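Local structure of cell wall binding protein cwp8 (Peptoclostridium difficile, 5J6Q) at residues F295-E300 with L530-T535; K303-D308 with A537-S542; A313-G318 with A329-Q334. The protein probably attaches to the bacterial cell wall through three CWB2 modules, as a surface protein related to those of the S-layer. All blocks are in the same frame, centred on the assembly; numbering follows the deposited sequence.

Contact 1 of 3, residues F295-E300 with L530-T535; sequences FTTAVE and LVDALT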
loop_
_atom_site.group_PDB
_atom_site.type_symbol
_atom_site.label_atom_id
_atom_site.label_comp_id
_atom_site.label_asym_id
_atom_site.label_seq_id
_atom_site.Cartn_x
_atom_site.Cartn_y
_atom_site.Cartn_z
ATOM N N PHE A 295 -8.291 -11.191 -18.904
ATOM C CA PHE A 295 -7.665 -12.536 -18.611
ATOM C C PHE A 295 -7.059 -12.606 -17.194
ATOM O O PHE A 295 -7.316 -13.583 -16.493
ATOM C CB PHE A 295 -6.480 -12.882 -19.620
ATOM C CG PHE A 295 -6.986 -12.767 -21.034
ATOM C CD1 PHE A 295 -6.625 -11.688 -21.831
ATOM C CD2 PHE A 295 -7.869 -13.704 -21.550
ATOM C CE1 PHE A 295 -7.146 -11.544 -23.126
ATOM C CE2 PHE A 295 -8.393 -13.561 -22.835
ATOM C CZ PHE A 295 -8.030 -12.469 -23.614
ATOM N N THR A 296 -6.255 -11.564 -16.752
ATOM C CA THR A 296 -5.632 -11.692 -15.403
ATOM C C THR A 296 -6.667 -11.383 -14.275
ATOM O O THR A 296 -6.596 -11.992 -13.172
ATOM C CB THR A 296 -4.357 -10.904 -15.318
ATOM O OG1 THR A 296 -4.583 -9.590 -15.911
ATOM C CG2 THR A 296 -3.222 -11.633 -16.066
ATOM N N THR A 297 -7.644 -10.485 -14.553
ATOM C CA THR A 297 -8.761 -10.333 -13.584
ATOM C C THR A 297 -9.464 -11.673 -13.460
ATOM O O THR A 297 -9.714 -12.109 -12.319
ATOM C CB THR A 297 -9.748 -9.274 -14.040
ATOM O OG1 THR A 297 -9.021 -8.032 -14.118
ATOM C CG2 THR A 297 -10.971 -9.161 -13.109
ATOM N N ALA A 298 -9.754 -12.369 -14.573
ATOM C CA ALA A 298 -10.465 -13.702 -14.514
ATOM C C ALA A 298 -9.670 -14.738 -13.647
ATOM O O ALA A 298 -10.269 -15.468 -12.822
ATOM C CB ALA A 298 -10.730 -14.249 -15.925
ATOM N N VAL A 299 -8.322 -14.738 -13.770
ATOM C CA VAL A 299 -7.498 -15.576 -12.874
ATOM C C VAL A 299 -7.640 -15.149 -11.410
ATOM O O VAL A 299 -7.743 -16.008 -10.502
ATOM C CB VAL A 299 -6.001 -15.508 -13.292
ATOM C CG1 VAL A 299 -5.162 -16.371 -12.349
ATOM C CG2 VAL A 299 -5.802 -15.960 -14.781
ATOM N N GLU A 300 -7.618 -13.810 -11.128
ATOM C CA GLU A 300 -7.768 -13.373 -9.725
ATOM C C GLU A 300 -9.124 -13.765 -9.141
ATOM O O GLU A 300 -9.164 -14.070 -7.931
ATOM C CB GLU A 300 -7.529 -11.846 -9.509
ATOM C CG GLU A 300 -6.102 -11.415 -9.868
ATOM C CD GLU A 300 -5.035 -12.211 -9.058
ATOM O OE1 GLU A 300 -5.108 -12.201 -7.846
ATOM O OE2 GLU A 300 -4.158 -12.848 -9.655
ATOM N N LEU A 530 -18.310 -5.798 -19.674
ATOM C CA LEU A 530 -19.145 -6.543 -18.739
ATOM C C LEU A 530 -18.491 -7.873 -18.424
ATOM O O LEU A 530 -18.987 -8.633 -17.551
ATOM C CB LEU A 530 -20.543 -6.759 -19.334
ATOM C CG LEU A 530 -21.395 -5.424 -19.271
ATOM C CD1 LEU A 530 -22.667 -5.811 -20.076
ATOM C CD2 LEU A 530 -21.853 -5.038 -17.811
ATOM N N VAL A 531 -17.345 -8.162 -19.074
ATOM C CA VAL A 531 -16.733 -9.485 -18.822
ATOM C C VAL A 531 -16.312 -9.661 -17.367
ATOM O O VAL A 531 -16.377 -10.765 -16.843
ATOM C CB VAL A 531 -15.517 -9.670 -19.763
ATOM C CG1 VAL A 531 -14.494 -8.550 -19.488
ATOM C CG2 VAL A 531 -14.883 -11.064 -19.534
ATOM N N ASP A 532 -15.888 -8.572 -16.690
ATOM C CA ASP A 532 -15.476 -8.725 -15.289
ATOM C C ASP A 532 -16.689 -9.211 -14.408
ATOM O O ASP A 532 -16.559 -10.085 -13.550
ATOM C CB ASP A 532 -14.902 -7.385 -14.766
ATOM C CG ASP A 532 -13.505 -7.070 -15.340
ATOM O OD1 ASP A 532 -12.873 -7.985 -15.954
ATOM O OD2 ASP A 532 -13.054 -5.963 -15.169
ATOM N N ALA A 533 -17.812 -8.591 -14.627
ATOM C CA ALA A 533 -19.023 -8.862 -13.985
ATOM C C ALA A 533 -19.328 -10.377 -14.193
ATOM O O ALA A 533 -19.594 -11.076 -13.222
ATOM C CB ALA A 533 -20.127 -8.000 -14.570
ATOM N N LEU A 534 -19.280 -10.865 -15.442
ATOM C CA LEU A 534 -19.587 -12.243 -15.721
ATOM C C LEU A 534 -18.523 -13.205 -15.092
ATOM O O LEU A 534 -18.937 -14.209 -14.561
ATOM C CB LEU A 534 -19.855 -12.431 -17.247
ATOM C CG LEU A 534 -18.670 -12.670 -18.069
ATOM C CD1 LEU A 534 -18.347 -14.208 -18.080
ATOM C CD2 LEU A 534 -18.923 -12.109 -19.451
ATOM N N THR A 535 -17.201 -12.904 -15.047
ATOM C CA THR A 535 -16.330 -13.897 -14.355
ATOM C C THR A 535 -16.585 -13.899 -12.839
ATOM O O THR A 535 -16.444 -14.955 -12.220
ATOM C CB THR A 535 -14.837 -13.643 -14.584
ATOM O OG1 THR A 535 -14.473 -12.334 -14.223
ATOM C CG2 THR A 535 -14.429 -13.884 -16.039
HETATM O O HOH W 1 -10.089 -6.525 -16.394
#
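Two helices from the first and third CWB2 sequence repeats pack together here: Thr297 and Ala298 of helix 294-305 meet Asp532 and Thr535 at the start of helix 531-542. The two helices run in broadly the same direction, and the backbones come nearest at Ala298 and Thr535, whose CA atoms are 5.9 Å apart. The methyl CB of Ala298 rests 3.7 Å from CG2 of Thr535, an apolar touch at the point of nearest backbone approach.

Beside Ala298, Thr297 turns its methyl to the carboxylate of Asp532, one turn before Thr535. The two side chains cross at about a right angle, with CG2 of Thr297 3.6 Å from OD1 of Asp532. With OG1 at chi1 -61°, the methyl of Thr297 stands anti to the backbone N and the hydroxyl beside it. That hydroxyl is held mainly by its own chain neighbourhood, through hydrogen bonds with Gly291 N and Ser293 O, and reaches the partner helix through water. Thr297 OG1 lies 2.9 Å from the water oxygen, which donates to Asp532 OD1 over 3.2 Å. The buried carboxylate thus has both a methyl and a bridging water at the same oxygen. A sulfate ion, probably from the crystallisation liquor, lies about 6 Å from the Asp532 side chain.

Strand 339-342 lines the same interface: Leu341 touches both Ala298 and Val531. Helix 349-359 packs on the side of Phe295 and Val299, while helix 322-327 lies against Leu530, Val531 and Leu534.

Contact 2 of 3, residues K303-D308 with A537-S542; sequences KERFKD and APLAAS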
loop_
_atom_site.group_PDB
_atom_site.type_symbol
_atom_site.label_atom_id
_atom_site.label_comp_id
_atom_site.label_asym_id
_atom_site.label_seq_id
_atom_site.Cartn_x
_atom_site.Cartn_y
_atom_site.Cartn_z
ATOM N N LYS A 303 -8.556 -17.426 -8.366
ATOM C CA LYS A 303 -7.832 -17.638 -7.106
ATOM C C LYS A 303 -8.694 -17.394 -5.871
ATOM O O LYS A 303 -8.488 -18.052 -4.851
ATOM C CB LYS A 303 -6.606 -16.775 -7.057
ATOM C CG LYS A 303 -5.591 -17.323 -8.098
ATOM C CD LYS A 303 -4.692 -16.157 -8.445
ATOM C CE LYS A 303 -3.483 -16.549 -9.268
ATOM N NZ LYS A 303 -2.370 -15.621 -8.948
ATOM N N GLU A 304 -9.697 -16.498 -5.970
ATOM C CA GLU A 304 -10.515 -16.252 -4.830
ATOM C C GLU A 304 -11.447 -17.406 -4.624
ATOM O O GLU A 304 -11.696 -17.795 -3.485
ATOM C CB GLU A 304 -11.299 -14.941 -4.984
ATOM C CG GLU A 304 -11.986 -14.552 -3.702
ATOM C CD GLU A 304 -10.998 -14.170 -2.583
ATOM O OE1 GLU A 304 -9.878 -13.623 -2.890
ATOM O OE2 GLU A 304 -11.371 -14.405 -1.417
ATOM N N ARG A 305 -11.951 -17.979 -5.716
ATOM C CA ARG A 305 -12.885 -19.079 -5.610
ATOM C C ARG A 305 -12.224 -20.426 -5.277
ATOM O O ARG A 305 -12.839 -21.214 -4.559
ATOM C CB ARG A 305 -13.657 -19.239 -6.943
ATOM C CG ARG A 305 -14.472 -17.972 -7.221
ATOM C CD ARG A 305 -15.333 -18.090 -8.456
ATOM N NE ARG A 305 -16.211 -19.257 -8.389
ATOM C CZ ARG A 305 -16.524 -19.985 -9.438
ATOM N NH1 ARG A 305 -17.321 -21.048 -9.295
ATOM N NH2 ARG A 305 -16.076 -19.659 -10.644
ATOM N N PHE A 306 -11.013 -20.715 -5.790
ATOM C CA PHE A 306 -10.466 -22.051 -5.526
ATOM C C PHE A 306 -9.017 -22.150 -5.070
ATOM O O PHE A 306 -8.119 -21.526 -5.629
ATOM C CB PHE A 306 -10.545 -22.941 -6.774
ATOM C CG PHE A 306 -11.872 -22.919 -7.511
ATOM C CD1 PHE A 306 -12.081 -22.043 -8.562
ATOM C CD2 PHE A 306 -12.901 -23.756 -7.137
ATOM C CE1 PHE A 306 -13.291 -21.996 -9.211
ATOM C CE2 PHE A 306 -14.105 -23.712 -7.790
ATOM C CZ PHE A 306 -14.301 -22.820 -8.835
ATOM N N LYS A 307 -8.826 -22.976 -4.041
ATOM C CA LYS A 307 -7.515 -23.335 -3.547
ATOM C C LYS A 307 -6.948 -24.285 -4.619
ATOM O O LYS A 307 -7.707 -24.783 -5.435
ATOM C CB LYS A 307 -7.618 -24.038 -2.189
ATOM C CG LYS A 307 -8.011 -23.104 -1.070
ATOM C CD LYS A 307 -8.150 -23.903 0.256
ATOM C CE LYS A 307 -8.729 -23.081 1.401
ATOM N NZ LYS A 307 -10.197 -23.310 1.575
ATOM N N ASP A 308 -5.630 -24.508 -4.662
ATOM C CA ASP A 308 -5.027 -25.405 -5.698
ATOM C C ASP A 308 -5.740 -26.698 -5.819
ATOM O O ASP A 308 -6.085 -27.278 -4.800
ATOM C CB ASP A 308 -3.522 -25.736 -5.418
ATOM C CG ASP A 308 -2.711 -24.476 -5.338
ATOM O OD1 ASP A 308 -3.116 -23.473 -5.972
ATOM O OD2 ASP A 308 -1.683 -24.472 -4.626
ATOM N N ALA A 537 -19.667 -13.355 -11.255
ATOM C CA ALA A 537 -20.982 -13.699 -10.748
ATOM C C ALA A 537 -20.983 -15.067 -9.883
ATOM O O ALA A 537 -21.692 -15.045 -8.920
ATOM C CB ALA A 537 -21.979 -13.790 -11.890
ATOM N N PRO A 538 -20.277 -16.215 -10.203
ATOM C CA PRO A 538 -20.341 -17.432 -9.321
ATOM C C PRO A 538 -19.724 -17.113 -8.010
ATOM O O PRO A 538 -20.066 -17.712 -6.973
ATOM C CB PRO A 538 -19.548 -18.516 -10.112
ATOM C CG PRO A 538 -19.027 -17.737 -11.431
ATOM C CD PRO A 538 -19.903 -16.568 -11.584
ATOM N N LEU A 539 -18.725 -16.150 -8.021
ATOM C CA LEU A 539 -18.114 -15.761 -6.786
ATOM C C LEU A 539 -19.139 -14.990 -5.936
ATOM O O LEU A 539 -19.349 -15.330 -4.730
ATOM C CB LEU A 539 -16.839 -14.982 -7.074
ATOM C CG LEU A 539 -16.359 -14.176 -5.875
ATOM C CD1 LEU A 539 -15.834 -15.116 -4.808
ATOM C CD2 LEU A 539 -15.206 -13.290 -6.251
ATOM N N ALA A 540 -19.812 -13.992 -6.525
ATOM C CA ALA A 540 -20.846 -13.302 -5.763
ATOM C C ALA A 540 -21.975 -14.328 -5.379
ATOM O O ALA A 540 -22.503 -14.189 -4.279
ATOM C CB ALA A 540 -21.469 -12.199 -6.557
ATOM N N ALA A 541 -22.325 -15.325 -6.277
ATOM C CA ALA A 541 -23.345 -16.337 -5.899
ATOM C C ALA A 541 -22.883 -17.084 -4.620
ATOM O O ALA A 541 -23.692 -17.236 -3.677
ATOM C CB ALA A 541 -23.524 -17.366 -7.008
ATOM N N SER A 542 -21.604 -17.540 -4.577
ATOM C CA SER A 542 -21.056 -18.285 -3.369
ATOM C C SER A 542 -21.196 -17.412 -2.119
ATOM O O SER A 542 -21.365 -17.900 -1.021
ATOM C CB SER A 542 -19.572 -18.627 -3.565
ATOM O OG SER A 542 -19.446 -19.634 -4.559
HETATM O O HOH W 2 -17.405 -19.577 -5.913
#
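Arg305 and Leu539 mark the closest backbone approach, with CA atoms 6.3 Å apart, where the last turn of helix 294-305 passes helix 531-542. The first helix ends at Arg305, and Phe306 is the first residue to leave helical geometry. The second is kinked at its middle, where the nitrogens of Pro538 and Leu539 lack bonds to the preceding turn.

Arg305 carries most of the contact. Its aliphatic part slides past Leu539 in the opposite direction, CD lying 3.7 Å from Leu539 CB. A bend at chi3 (55°) then turns the guanidinium over the proline ring, so that Pro538 CB stands above the centre of one face, 3.4 Å from Arg305 CZ. Phe306 CZ touches the opposite face near its rim, the ring being tilted rather than stacked. Arg305 NE donates to an in-plane water over 2.8 Å; NH2 bonds to the carbonyl of Ala337 and NH1 weakly to that of Ala332. Contacts on both faces and the hydrogen bonds together would restrict the rotation of the group. Farther out, Glu304 adds a looser touch, CG to Leu539 CD1 at 4.0 Å, before its chain bends away at chi2.

This is helix-helix packing within the CWB2 region, in which the C-terminal arginine of helix 294-305 lies against the kinked, proline-containing helix 531-542.

Contact 3 of 3, residues A313-G318 with A329-Q334; sequences AIILVG and APLASQ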
loop_
_atom_site.group_PDB
_atom_site.type_symbol
_atom_site.label_atom_id
_atom_site.label_comp_id
_atom_site.label_asym_id
_atom_site.label_seq_id
_atom_site.Cartn_x
_atom_site.Cartn_y
_atom_site.Cartn_z
ATOM N N ALA A 313 -14.027 -28.495 -12.470
ATOM C CA ALA A 313 -14.147 -28.320 -13.913
ATOM C C ALA A 313 -13.679 -26.942 -14.344
ATOM O O ALA A 313 -13.263 -26.133 -13.506
ATOM C CB ALA A 313 -15.605 -28.510 -14.335
ATOM N N ILE A 314 -13.705 -26.692 -15.672
ATOM C CA ILE A 314 -13.308 -25.403 -16.255
ATOM C C ILE A 314 -14.501 -24.996 -17.202
ATOM O O ILE A 314 -15.044 -25.873 -17.886
ATOM C CB ILE A 314 -11.991 -25.459 -17.106
ATOM C CG1 ILE A 314 -10.809 -26.056 -16.300
ATOM C CG2 ILE A 314 -11.647 -24.008 -17.668
ATOM C CD1 ILE A 314 -10.196 -25.118 -15.283
ATOM N N ILE A 315 -14.956 -23.718 -17.128
ATOM C CA ILE A 315 -15.890 -23.193 -18.063
ATOM C C ILE A 315 -15.006 -22.240 -18.824
ATOM O O ILE A 315 -14.402 -21.346 -18.212
ATOM C CB ILE A 315 -17.112 -22.449 -17.503
ATOM C CG1 ILE A 315 -17.774 -23.208 -16.341
ATOM C CG2 ILE A 315 -18.126 -22.290 -18.656
ATOM C CD1 ILE A 315 -18.592 -24.427 -16.855
ATOM N N LEU A 316 -14.934 -22.384 -20.135
ATOM C CA LEU A 316 -14.091 -21.529 -20.979
ATOM C C LEU A 316 -14.988 -20.781 -22.015
ATOM O O LEU A 316 -15.716 -21.422 -22.760
ATOM C CB LEU A 316 -13.096 -22.436 -21.658
ATOM C CG LEU A 316 -11.892 -21.772 -22.266
ATOM C CD1 LEU A 316 -11.197 -20.878 -21.273
ATOM C CD2 LEU A 316 -10.923 -22.925 -22.700
ATOM N N VAL A 317 -14.992 -19.411 -22.019
ATOM C CA VAL A 317 -15.882 -18.725 -22.970
ATOM C C VAL A 317 -15.017 -17.842 -23.848
ATOM O O VAL A 317 -13.825 -17.716 -23.559
ATOM C CB VAL A 317 -16.988 -17.972 -22.116
ATOM C CG1 VAL A 317 -16.389 -16.820 -21.338
ATOM C CG2 VAL A 317 -18.110 -17.445 -22.993
ATOM N N GLY A 318 -15.536 -17.265 -24.954
ATOM C CA GLY A 318 -14.713 -16.350 -25.746
ATOM C C GLY A 318 -14.550 -15.040 -24.951
ATOM O O GLY A 318 -15.472 -14.643 -24.207
ATOM N N ALA A 329 -23.169 -18.536 -15.690
ATOM C CA ALA A 329 -22.938 -18.413 -14.251
ATOM C C ALA A 329 -23.513 -19.560 -13.442
ATOM O O ALA A 329 -22.768 -20.013 -12.568
ATOM C CB ALA A 329 -23.511 -17.082 -13.725
ATOM N N PRO A 330 -24.816 -19.983 -13.623
ATOM C CA PRO A 330 -25.297 -21.116 -12.800
ATOM C C PRO A 330 -24.515 -22.379 -13.161
ATOM O O PRO A 330 -24.454 -23.248 -12.350
ATOM C CB PRO A 330 -26.795 -21.159 -13.117
ATOM C CG PRO A 330 -26.911 -20.433 -14.404
ATOM C CD PRO A 330 -25.952 -19.340 -14.319
ATOM N N LEU A 331 -23.917 -22.445 -14.366
ATOM C CA LEU A 331 -23.169 -23.576 -14.812
ATOM C C LEU A 331 -21.828 -23.624 -14.089
ATOM O O LEU A 331 -21.490 -24.704 -13.552
ATOM C CB LEU A 331 -22.914 -23.573 -16.351
ATOM C CG LEU A 331 -22.133 -24.825 -16.756
ATOM C CD1 LEU A 331 -22.877 -26.071 -16.141
ATOM C CD2 LEU A 331 -21.992 -24.977 -18.184
ATOM N N ALA A 332 -21.056 -22.458 -14.066
ATOM C CA ALA A 332 -19.803 -22.431 -13.310
ATOM C C ALA A 332 -20.092 -22.676 -11.823
ATOM O O ALA A 332 -19.260 -23.280 -11.140
ATOM C CB ALA A 332 -19.073 -21.098 -13.452
ATOM N N SER A 333 -21.212 -22.216 -11.315
ATOM C CA SER A 333 -21.469 -22.415 -9.886
ATOM C C SER A 333 -21.807 -23.868 -9.622
ATOM O O SER A 333 -21.412 -24.418 -8.587
ATOM C CB SER A 333 -22.653 -21.566 -9.425
ATOM O OG SER A 333 -22.266 -20.274 -8.982
ATOM N N GLN A 334 -22.553 -24.494 -10.559
ATOM C CA GLN A 334 -23.003 -25.881 -10.356
ATOM C C GLN A 334 -21.905 -26.891 -10.471
ATOM O O GLN A 334 -21.822 -27.755 -9.598
ATOM C CB GLN A 334 -24.113 -26.275 -11.333
ATOM C CG GLN A 334 -24.972 -27.368 -10.734
ATOM C CD GLN A 334 -26.358 -27.364 -11.302
ATOM O OE1 GLN A 334 -26.592 -27.916 -12.368
ATOM N NE2 GLN A 334 -27.270 -26.674 -10.650
#
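Ile315 reaches from strand 313-318 to Leu331 and Ala332 on helix 329-334, and is the one strand residue in the contact. The bond from its CA to CB points toward the helix, and the side chain continues from there. CG1, beside the backbone N at chi1 -46°, goes straight onto Ala332: it lies 3.7 Å from CA and 3.8 Å from CB of that residue. The backbones are nearest at this point, with the CA atoms of Ile315 and Ala332 6.2 Å apart.

The tip turns aside at chi2 -75° and carries CD1 to Leu331, one residue back along the helix. There the methyl sits in front of the leucine branch point, 3.6 Å from Leu331 CG and 3.7 Å from Leu331 CD2, the two side chains crossing at a slant. All three residues are buried, and the contact is entirely apolar.

Strand 313-318 lies inside a parallel sheet, bonded to strand 339-342 on one side and 367-371 on the other, and helix 329-334 forms part of the beta-alpha-beta crossover leading to strand 339-342. Ile339 of the neighbouring strand touches both Ile315 and Ala332, while Pro538 and Ala541 of helix 531-542 pack against the helix.

In the fold
Strand 286-289 joins the sheet of strands 516-519, 547-549 and 572-575, and from it the chain enters helix 294-305, which supplies the first halves of contacts 1 and 2 in turn. It then runs into the sheet of strands 313-318, 339-342, 367-371 and 392-396, where contact 3 closes a short local loop between strand 313-318 and helix 329-334. Some 200 residues later, helix 531-542 completes contact 1 and then contact 2. These two long loops cross, because their segments alternate, and contact 3 is nested inside both. Contact 2 also touches contact 3 directly through Pro538 and Ser333, so helix 531-542 packs against helix 329-334, which also meets strand 313-318.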